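Metallopeptidase family protein (Thermus thermophilus, PDB 2EJQ) is of unknown function but probably acts as a small metal-dependent peptidase of the zincin-like type. Local coordinates at residues E48-G53 against H67-Y72. The protein carries 1 engineered substitution. Residues are numbered along the deposited sequence; the frame is centred on the assembly and turned at random.
Sequences EYLDPG and HIALYY
E48 and A69 face each other as a hydrogen-bonded pair where strand 67-71 takes strand 47-50 as its antiparallel neighbour, and backbone bonds do most of the holding. A69 N gives to E48 O at 2.8 Å, almost straight, and E48 N returns a bond to A69 O at 2.9 Å. At L50 and H67, also a hydrogen-bonded pair, the grip is uneven. L50 N reaches H67 O at 2.6 Å, whereas the last bond, H67 N to L50 O, is weak at 3.4 Å, at the point where the edge strand ends. Between them Y49 and I68 make the non-hydrogen-bonded pair, and I68 CA makes a CA-H...O contact with E48 O.

Apolar packing differs on the two faces. On the face of L50, H67 and A69, CD1 of L50 lies 3.7 Å from CB of H67 and also meets the A69 methyl; L50 CG stands anti to the carbonyl carbon (chi1 -51°). On the other face I68 CG1 comes loosely to the edge of the Y49 ring, whose CD1 lies closer to H67 O, at 3.4 Å; both side chains also touch E96 of helix 85-105. The Y49 hydroxyl hydrogen-bonds to H100 of that helix and to R66.

The polar side-chain link is E48 with Y71, two residues beyond the paired A69. With chi2 at 180°, the glutamate chain stretches out until OE2 accepts from Y71 OH at the ring's edge; the modelled 2.4 Å is doubtfully short. Carboxylate and ring planes stand 66° apart. K35 forms a salt bridge to the same OE2.

That lysine, with the tyrosine hydroxyl, would favour an ionised E48; the link joins the edge strand to the end of strand 67-71. Y49 ties the sheet to helix 85-105, whose HExxH sequence is consistent with the zincin metal-binding motif, though no metal is bound there here.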
# COMPACT_ATOMS: atom_id res chain seq x y z
N GLU A 48 1.72 2.77 -1.35
CA GLU A 48 0.79 3.71 -1.94
C GLU A 48 -0.54 3.06 -2.27
O GLU A 48 -0.66 1.83 -2.32
CB GLU A 48 1.38 4.36 -3.20
CG GLU A 48 1.50 3.45 -4.40
CD GLU A 48 2.10 4.15 -5.63
OE1 GLU A 48 1.44 5.02 -6.23
OE2 GLU A 48 3.24 3.82 -6.00
N TYR A 49 -1.54 3.90 -2.48
CA TYR A 49 -2.87 3.43 -2.82
C TYR A 49 -3.01 3.51 -4.33
O TYR A 49 -2.70 4.53 -4.93
CB TYR A 49 -3.91 4.31 -2.14
CG TYR A 49 -5.34 3.89 -2.42
CD1 TYR A 49 -5.81 2.65 -1.99
CD2 TYR A 49 -6.22 4.73 -3.09
CE1 TYR A 49 -7.13 2.26 -2.21
CE2 TYR A 49 -7.54 4.36 -3.32
CZ TYR A 49 -7.98 3.12 -2.88
OH TYR A 49 -9.29 2.76 -3.09
N LEU A 50 -3.46 2.42 -4.94
CA LEU A 50 -3.65 2.39 -6.38
C LEU A 50 -5.13 2.69 -6.67
O LEU A 50 -6.01 1.85 -6.47
CB LEU A 50 -3.22 1.02 -6.92
CG LEU A 50 -1.83 0.54 -6.47
CD1 LEU A 50 -1.57 -0.81 -7.10
CD2 LEU A 50 -0.73 1.54 -6.86
N ASP A 51 -5.40 3.91 -7.12
CA ASP A 51 -6.76 4.35 -7.38
C ASP A 51 -7.15 4.33 -8.86
O ASP A 51 -6.53 5.01 -9.68
CB ASP A 51 -6.93 5.77 -6.82
CG ASP A 51 -8.39 6.21 -6.76
OD1 ASP A 51 -9.20 5.73 -7.58
OD2 ASP A 51 -8.71 7.05 -5.89
N PRO A 52 -8.20 3.56 -9.21
CA PRO A 52 -8.67 3.46 -10.59
C PRO A 52 -8.85 4.86 -11.18
O PRO A 52 -8.51 5.12 -12.33
CB PRO A 52 -10.00 2.71 -10.45
CG PRO A 52 -9.76 1.82 -9.28
CD PRO A 52 -9.02 2.72 -8.31
N GLY A 53 -9.40 5.77 -10.38
CA GLY A 53 -9.59 7.13 -10.84
C GLY A 53 -10.88 7.38 -11.59
O GLY A 53 -11.75 6.51 -11.65
N HIS A 67 -6.15 -1.17 -4.87
CA HIS A 67 -5.08 -1.86 -4.19
C HIS A 67 -4.16 -0.98 -3.37
O HIS A 67 -4.04 0.22 -3.62
CB HIS A 67 -4.19 -2.58 -5.22
CG HIS A 67 -4.96 -3.31 -6.28
ND1 HIS A 67 -5.47 -4.58 -6.07
CD2 HIS A 67 -5.37 -2.93 -7.51
CE1 HIS A 67 -6.16 -4.95 -7.14
NE2 HIS A 67 -6.12 -3.97 -8.02
N ILE A 68 -3.52 -1.60 -2.39
CA ILE A 68 -2.51 -0.95 -1.58
C ILE A 68 -1.22 -1.65 -2.07
O ILE A 68 -1.18 -2.88 -2.16
CB ILE A 68 -2.69 -1.23 -0.08
CG1 ILE A 68 -3.98 -0.56 0.41
CG2 ILE A 68 -1.45 -0.74 0.69
CD1 ILE A 68 -4.31 -0.83 1.88
N ALA A 69 -0.21 -0.89 -2.44
CA ALA A 69 1.04 -1.49 -2.88
C ALA A 69 2.12 -1.20 -1.84
O ALA A 69 2.17 -0.11 -1.28
CB ALA A 69 1.46 -0.92 -4.22
N LEU A 70 2.97 -2.20 -1.58
CA LEU A 70 4.08 -2.04 -0.65
C LEU A 70 5.36 -2.30 -1.44
O LEU A 70 5.41 -3.20 -2.29
CB LEU A 70 3.96 -3.03 0.52
CG LEU A 70 2.91 -2.73 1.61
CD1 LEU A 70 3.00 -3.77 2.71
CD2 LEU A 70 3.14 -1.36 2.19
N TYR A 71 6.39 -1.50 -1.19
CA TYR A 71 7.65 -1.65 -1.90
C TYR A 71 8.73 -2.13 -0.94
O TYR A 71 9.27 -1.35 -0.16
CB TYR A 71 8.04 -0.31 -2.52
CG TYR A 71 6.98 0.21 -3.47
CD1 TYR A 71 6.73 -0.43 -4.68
CD2 TYR A 71 6.18 1.31 -3.13
CE1 TYR A 71 5.72 -0.01 -5.52
CE2 TYR A 71 5.17 1.74 -3.97
CZ TYR A 71 4.94 1.07 -5.16
OH TYR A 71 3.92 1.47 -5.99
N TYR A 72 9.04 -3.42 -0.99
CA TYR A 72 10.05 -4.00 -0.12
C TYR A 72 11.40 -3.31 -0.26
O TYR A 72 12.08 -3.07 0.73
CB TYR A 72 10.19 -5.50 -0.40
CG TYR A 72 11.27 -6.17 0.42
CD1 TYR A 72 11.18 -6.22 1.81
CD2 TYR A 72 12.37 -6.77 -0.19
CE1 TYR A 72 12.15 -6.84 2.57
CE2 TYR A 72 13.36 -7.40 0.56
CZ TYR A 72 13.24 -7.44 1.95
OH TYR A 72 14.19 -8.09 2.71